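Local coordinates for photosystem II assembly protein Ycf48 (Thermosynechococcus elongatus, PDB 5OJ5) that probably assists early assembly of photosystem II and the replacement of photodamaged D1, and binds the C-terminal prepropeptide of D1, at residues Thr81-Gly84 with Gly85-Trp88; Thr124-Gly127 with Gly128-Ser132. All coordinates share one frame; numbering follows the deposited sequence.

Contact 1. Residues Thr81-Gly84 with Gly85-Trp88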
ATOM      1  N   THR A  81      -2.367 -16.999   5.963  1.00 10.70           N
ATOM      2  CA  THR A  81      -2.000 -17.189   7.368  1.00 11.03           C
ATOM      3  C   THR A  81      -3.262 -17.458   8.172  1.00 11.20           C
ATOM      4  O   THR A  81      -4.338 -16.906   7.881  1.00 11.28           O
ATOM      5  CB  THR A  81      -1.265 -15.935   7.925  1.00 11.18           C
ATOM      6  OG1 THR A  81      -0.812 -16.242   9.248  1.00 11.53           O
ATOM      7  CG2 THR A  81      -2.128 -14.688   7.993  1.00 11.44           C
ATOM      8  N   ARG A  82      -3.092 -18.245   9.242  1.00 12.00           N
ATOM      9  CA  ARG A  82      -4.127 -18.462  10.233  1.00 12.78           C
ATOM     10  C   ARG A  82      -3.686 -18.060  11.622  1.00 13.26           C
ATOM     11  O   ARG A  82      -4.468 -18.225  12.574  1.00 14.84           O
ATOM     12  CB  ARG A  82      -4.536 -19.940  10.247  1.00 15.81           C
ATOM     13  CG  ARG A  82      -4.986 -20.434   8.966  1.00 20.16           C
ATOM     14  CD  ARG A  82      -6.388 -20.263   8.821  1.00 25.51           C
ATOM     15  NE  ARG A  82      -6.791 -21.078   7.677  1.00 27.57           N
ATOM     16  CZ  ARG A  82      -8.037 -21.393   7.437  1.00 25.15           C
ATOM     17  NH1 ARG A  82      -8.942 -20.954   8.282  1.00 27.14           N
ATOM     18  NH2 ARG A  82      -8.357 -22.108   6.368  1.00 26.73           N
ATOM     19  N   ASP A  83      -2.480 -17.524  11.774  1.00 13.36           N
ATOM     20  CA  ASP A  83      -1.933 -17.184  13.080  1.00 13.97           C
ATOM     21  C   ASP A  83      -1.526 -15.718  13.159  1.00 13.92           C
ATOM     22  O   ASP A  83      -0.595 -15.350  13.883  1.00 15.97           O
ATOM     23  CB  ASP A  83      -0.799 -18.140  13.459  1.00 15.56           C
ATOM     24  CG  ASP A  83       0.390 -18.061  12.538  1.00 15.44           C
ATOM     25  OD1 ASP A  83       0.460 -17.177  11.643  1.00 14.64           O
ATOM     26  OD2 ASP A  83       1.312 -18.899  12.701  1.00 18.20           O
ATOM     27  N   GLY A  84      -2.245 -14.865  12.436  1.00 12.72           N
ATOM     28  CA  GLY A  84      -1.974 -13.442  12.538  1.00 13.85           C
ATOM     29  C   GLY A  84      -0.790 -12.985  11.735  1.00 13.09           C
ATOM     30  O   GLY A  84      -0.334 -11.847  11.918  1.00 14.71           O
ATOM     31  N   GLY A  85      -0.270 -13.833  10.853  1.00 12.32           N
ATOM     32  CA  GLY A  85       0.854 -13.483  10.003  1.00 13.01           C
ATOM     33  C   GLY A  85       2.204 -13.881  10.542  1.00 12.89           C
ATOM     34  O   GLY A  85       3.221 -13.429  10.004  1.00 13.14           O
ATOM     35  N   GLN A  86       2.248 -14.738  11.564  1.00 13.31           N
ATOM     36  CA  GLN A  86       3.526 -15.337  11.956  1.00 15.04           C
ATOM     37  C   GLN A  86       4.002 -16.365  10.937  1.00 14.93           C
ATOM     38  O   GLN A  86       5.194 -16.436  10.639  1.00 18.38           O
ATOM     39  CB  GLN A  86       3.390 -16.020  13.311  1.00 17.78           C
ATOM     40  CG  GLN A  86       2.940 -15.066  14.399  1.00 21.79           C
ATOM     41  CD  GLN A  86       2.684 -15.776  15.679  1.00 26.02           C
ATOM     42  OE1 GLN A  86       3.618 -16.160  16.372  1.00 27.83           O
ATOM     43  NE2 GLN A  86       1.401 -16.030  15.977  1.00 27.24           N
ATOM     44  N   THR A  87       3.086 -17.158  10.367  1.00 14.05           N
ATOM     45  CA  THR A  87       3.440 -18.190   9.412  1.00 14.79           C
ATOM     46  C   THR A  87       2.470 -18.098   8.237  1.00 12.83           C
ATOM     47  O   THR A  87       1.280 -17.811   8.404  1.00 14.37           O
ATOM     48  CB  THR A  87       3.456 -19.569   9.998  1.00 17.65           C
ATOM     49  OG1 THR A  87       2.142 -19.921  10.354  1.00 19.31           O
ATOM     50  CG2 THR A  87       4.314 -19.633  11.220  1.00 21.27           C
ATOM     51  N   TRP A  88       3.004 -18.382   7.060  1.00 12.50           N
ATOM     52  CA  TRP A  88       2.291 -18.230   5.814  1.00 12.08           C
ATOM     53  C   TRP A  88       2.449 -19.481   4.979  1.00 12.84           C
ATOM     54  O   TRP A  88       3.557 -20.012   4.841  1.00 15.63           O
ATOM     55  CB  TRP A  88       2.847 -17.018   5.055  1.00 13.25           C
ATOM     56  CG  TRP A  88       2.616 -15.701   5.776  1.00 11.65           C
ATOM     57  CD1 TRP A  88       3.405 -15.144   6.744  1.00 12.49           C
ATOM     58  CD2 TRP A  88       1.497 -14.837   5.591  1.00 10.66           C
ATOM     59  NE1 TRP A  88       2.866 -13.960   7.146  1.00 12.23           N
ATOM     60  CE2 TRP A  88       1.693 -13.742   6.458  1.00 11.58           C
ATOM     61  CE3 TRP A  88       0.366 -14.883   4.766  1.00 11.43           C
ATOM     62  CZ2 TRP A  88       0.790 -12.682   6.533  1.00 11.99           C
ATOM     63  CZ3 TRP A  88      -0.551 -13.838   4.842  1.00 12.27           C
ATOM     64  CH2 TRP A  88      -0.335 -12.743   5.732  1.00 12.21           C
TER
HETATM   65  O   HOH W   1      -0.713 -19.786   9.476  1.00 16.68           O

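Contact 2. Residues Thr124-Gly127 with Gly128-Ser132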
ATOM      1  N   THR A 124     -13.645 -14.441  -3.762  1.00 10.11           N
ATOM      2  CA  THR A 124     -14.025 -15.481  -2.810  1.00 10.22           C
ATOM      3  C   THR A 124     -15.126 -14.939  -1.909  1.00 11.07           C
ATOM      4  O   THR A 124     -15.141 -13.754  -1.564  1.00 10.78           O
ATOM      5  CB  THR A 124     -12.794 -15.931  -1.952  1.00 10.65           C
ATOM      6  OG1 THR A 124     -13.195 -16.980  -1.077  1.00 11.01           O
ATOM      7  CG2 THR A 124     -12.221 -14.827  -1.096  1.00 11.52           C
ATOM      8  N   THR A 125     -15.987 -15.839  -1.462  1.00 11.19           N
ATOM      9  CA  THR A 125     -16.958 -15.518  -0.432  1.00 12.45           C
ATOM     10  C   THR A 125     -16.775 -16.350   0.817  1.00 12.55           C
ATOM     11  O   THR A 125     -17.583 -16.229   1.742  1.00 14.54           O
ATOM     12  CB  THR A 125     -18.390 -15.654  -0.943  1.00 15.38           C
ATOM     13  OG1 THR A 125     -18.562 -16.996  -1.377  1.00 18.30           O
ATOM     14  CG2 THR A 125     -18.650 -14.697  -2.062  1.00 18.33           C
ATOM     15  N   ASP A 126     -15.741 -17.179   0.883  1.00 12.08           N
ATOM     16  CA  ASP A 126     -15.562 -18.073   2.025  1.00 13.08           C
ATOM     17  C   ASP A 126     -14.181 -17.929   2.643  1.00 12.49           C
ATOM     18  O   ASP A 126     -13.634 -18.887   3.196  1.00 13.75           O
ATOM     19  CB  ASP A 126     -15.866 -19.537   1.645  1.00 14.42           C
ATOM     20  CG  ASP A 126     -14.953 -20.081   0.564  1.00 14.97           C
ATOM     21  OD1 ASP A 126     -13.973 -19.411   0.206  1.00 14.62           O
ATOM     22  OD2 ASP A 126     -15.215 -21.224   0.096  1.00 18.03           O
ATOM     23  N   GLY A 127     -13.633 -16.720   2.615  1.00 11.83           N
ATOM     24  CA  GLY A 127     -12.359 -16.510   3.257  1.00 11.65           C
ATOM     25  C   GLY A 127     -11.198 -17.074   2.475  1.00 11.66           C
ATOM     26  O   GLY A 127     -10.139 -17.350   3.060  1.00 12.80           O
ATOM     27  N   GLY A 128     -11.356 -17.250   1.160  1.00 11.04           N
ATOM     28  CA  GLY A 128     -10.298 -17.758   0.344  1.00 10.95           C
ATOM     29  C   GLY A 128     -10.160 -19.267   0.339  1.00 12.49           C
ATOM     30  O   GLY A 128      -9.182 -19.783  -0.205  1.00 12.79           O
ATOM     31  N   GLN A 129     -11.148 -19.991   0.874  1.00 12.85           N
ATOM     32  CA  GLN A 129     -11.105 -21.446   0.743  1.00 14.70           C
ATOM     33  C   GLN A 129     -11.446 -21.880  -0.675  1.00 15.44           C
ATOM     34  O   GLN A 129     -10.960 -22.934  -1.123  1.00 17.46           O
ATOM     35  CB  GLN A 129     -12.014 -22.102   1.778  1.00 15.95           C
ATOM     36  CG  GLN A 129     -11.671 -21.609   3.190  1.00 16.96           C
ATOM     37  CD  GLN A 129     -10.160 -21.656   3.485  1.00 16.83           C
ATOM     38  OE1 GLN A 129      -9.571 -22.728   3.577  1.00 18.94           O
ATOM     39  NE2 GLN A 129      -9.517 -20.495   3.665  1.00 15.94           N
ATOM     40  N   SER A 130     -12.227 -21.082  -1.402  1.00 14.49           N
ATOM     41  CA  SER A 130     -12.443 -21.303  -2.817  1.00 15.63           C
ATOM     42  C   SER A 130     -12.394 -19.945  -3.486  1.00 13.90           C
ATOM     43  O   SER A 130     -12.974 -18.962  -2.991  1.00 15.13           O
ATOM     44  CB  SER A 130     -13.735 -21.995  -3.123  1.00 18.94           C
ATOM     45  OG  SER A 130     -14.783 -21.298  -2.582  1.00 22.59           O
ATOM     46  N   TRP A 131     -11.695 -19.896  -4.598  1.00 13.55           N
ATOM     47  CA  TRP A 131     -11.567 -18.695  -5.392  1.00 13.18           C
ATOM     48  C   TRP A 131     -12.135 -18.971  -6.777  1.00 13.46           C
ATOM     49  O   TRP A 131     -11.938 -20.060  -7.328  1.00 15.78           O
ATOM     50  CB  TRP A 131     -10.080 -18.316  -5.553  1.00 13.53           C
ATOM     51  CG  TRP A 131      -9.374 -17.845  -4.303  1.00 12.53           C
ATOM     52  CD1 TRP A 131      -8.693 -18.604  -3.403  1.00 13.55           C
ATOM     53  CD2 TRP A 131      -9.332 -16.507  -3.821  1.00 11.54           C
ATOM     54  NE1 TRP A 131      -8.190 -17.809  -2.407  1.00 12.37           N
ATOM     55  CE2 TRP A 131      -8.577 -16.514  -2.634  1.00 12.04           C
ATOM     56  CE3 TRP A 131      -9.863 -15.305  -4.291  1.00 11.72           C
ATOM     57  CZ2 TRP A 131      -8.309 -15.362  -1.907  1.00 12.58           C
ATOM     58  CZ3 TRP A 131      -9.594 -14.138  -3.558  1.00 12.19           C
ATOM     59  CH2 TRP A 131      -8.837 -14.181  -2.378  1.00 12.31           C
ATOM     60  N   SER A 132     -12.763 -17.956  -7.352  1.00 13.15           N
ATOM     61  CA  SER A 132     -13.237 -17.984  -8.716  1.00 13.47           C
ATOM     62  C   SER A 132     -12.649 -16.804  -9.459  1.00 12.54           C
ATOM     63  O   SER A 132     -12.390 -15.736  -8.885  1.00 14.92           O
ATOM     64  CB  SER A 132     -14.749 -17.919  -8.768  1.00 16.85           C
ATOM     65  OG  SER A 132     -15.292 -19.027  -8.071  1.00 21.24           O
TER
HETATM   66  O   HOH W   2     -15.845 -18.436  -2.699  1.00 17.35           O

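Contact 1. Residues Thr81-Gly84 with Gly85-Trp88
Thr81, Asp83, Gly85, Thr87 and Trp88 mark an Asp-box, the Ser/Thr-x-Asp-x-Gly-x-Thr/Ser-Trp turn of BNR-type propellers, here closing a hairpin. Thr81 works from inside the loop. Thr81 OG1 donates a hydrogen bond to Thr87 O (2.7 Å) and accepts from Gly85 N (2.9 Å) through a bent bond; a longer bond from Asp83 N makes an ST turn, so one buried hydroxyl carries three bonds. CG of Asp83 sits between its backbone N and carbonyl carbon (chi1 64°), which turns the carboxylate toward the N and OG1 of Thr87. Asp83 OD1 receives Thr87 N at 2.9 Å on its syn lone pair, while Asp83 OD2 accepts from Thr87 OG1 above the carboxylate plane (2.7 Å). Gln86, extended beyond CG, reaches back so that NE2 meets Asp83 O in the carbonyl plane (3.0 Å, N-H...O angle 166°). Thr81 CB lies over the six-membered ring of Trp88, 3.6 Å from its centroid, a CH-pi contact. Trp88 NE1 bonds Gly85 O from above the carbonyl plane. The loop joins strand 77-81 to 89-90; Trp88 packs on Met61 and Phe63 of strand 58-63 and on Leu335 of strand 334-338, and Gln325 holds Gly84 O.

Contact 2. Residues Thr124-Gly127 with Gly128-Ser132
Residues Thr124 to Trp131 form a local, side-chain-braced turn, an Asp-box reading Thr-Thr-Asp-Gly-Gly-Gln-Ser-Trp, at the hairpin between strands 120-124 and 132-133 of one propeller blade. Thr124 has OG1 anti to its own N (chi1 -178°), which carries the hydroxyl into the turn. From there Thr124 OG1 donates to Ser130 O at 2.8 Å, tilted from the carbonyl plane, and accepts from Gly128 N at 2.9 Å. Asp126 N adds a longer but straighter bond to the same oxygen, giving an ST turn. The other brace is the Asp126 carboxylate, held by Ser130 at both oxygens: Ser130 N reaches the syn lone pair of Asp126 OD1 (2.9 Å, N-H...O angle 156°), and Ser130 OG donates to Asp126 OD2 from well above the carboxylate plane (2.7 Å). These two grips fix the rotation of the carboxylate. A water accepts from Thr125 N and donates to Ser130 O, a further link between the two arms.

The methyl CG2 of Thr124 lies over the six-membered ring of Trp131, 3.8 Å from its centroid in a CH-pi contact, and Gly128 CA sits near the rim of the same face. Gln129 bends at its second torsion (-48°) and sends NE2 to Gly127 O (3.3 Å), above the carbonyl plane; the same amide nitrogen is hydrogen-bonded to Glu80 of strand 77-81. Gly127 O is also met by Trp70 NE1, and the Trp70 ring stacks edge-to-face with Trp131. On the strand 132-133 side, Trp131 makes backbone hydrogen bonds to the bound D1 peptide, and Ser132 packs on one of its apolar side chains. Backbone bonds from Thr124 to Gly112 and from Ser132 to His123 tie the turn into its four-stranded antiparallel sheet.

Contacts 1 and 2 are two copies of the Asp-box turn, differing in how the glutamine folds, 43 residues apart along the chain, and contact 1 closes before contact 2 opens. Each links the third and fourth strands of an antiparallel four-stranded sheet: 58-63, 69-73, 77-81, 89-90 for the first, and 101-108, 111-117, 120-124, 132-133 for the second. These are successive blades of the seven-bladed propeller. The centres lie about 18 Å apart, on the same side of the chain's centre, and the loops touch where Arg82 NH2 packs against Gln129 OE1 at 3.1 Å. Repeating the turn gives neighbouring blades like-shaped hairpin ends, of which that of residues 124-132 also meets the D1 peptide.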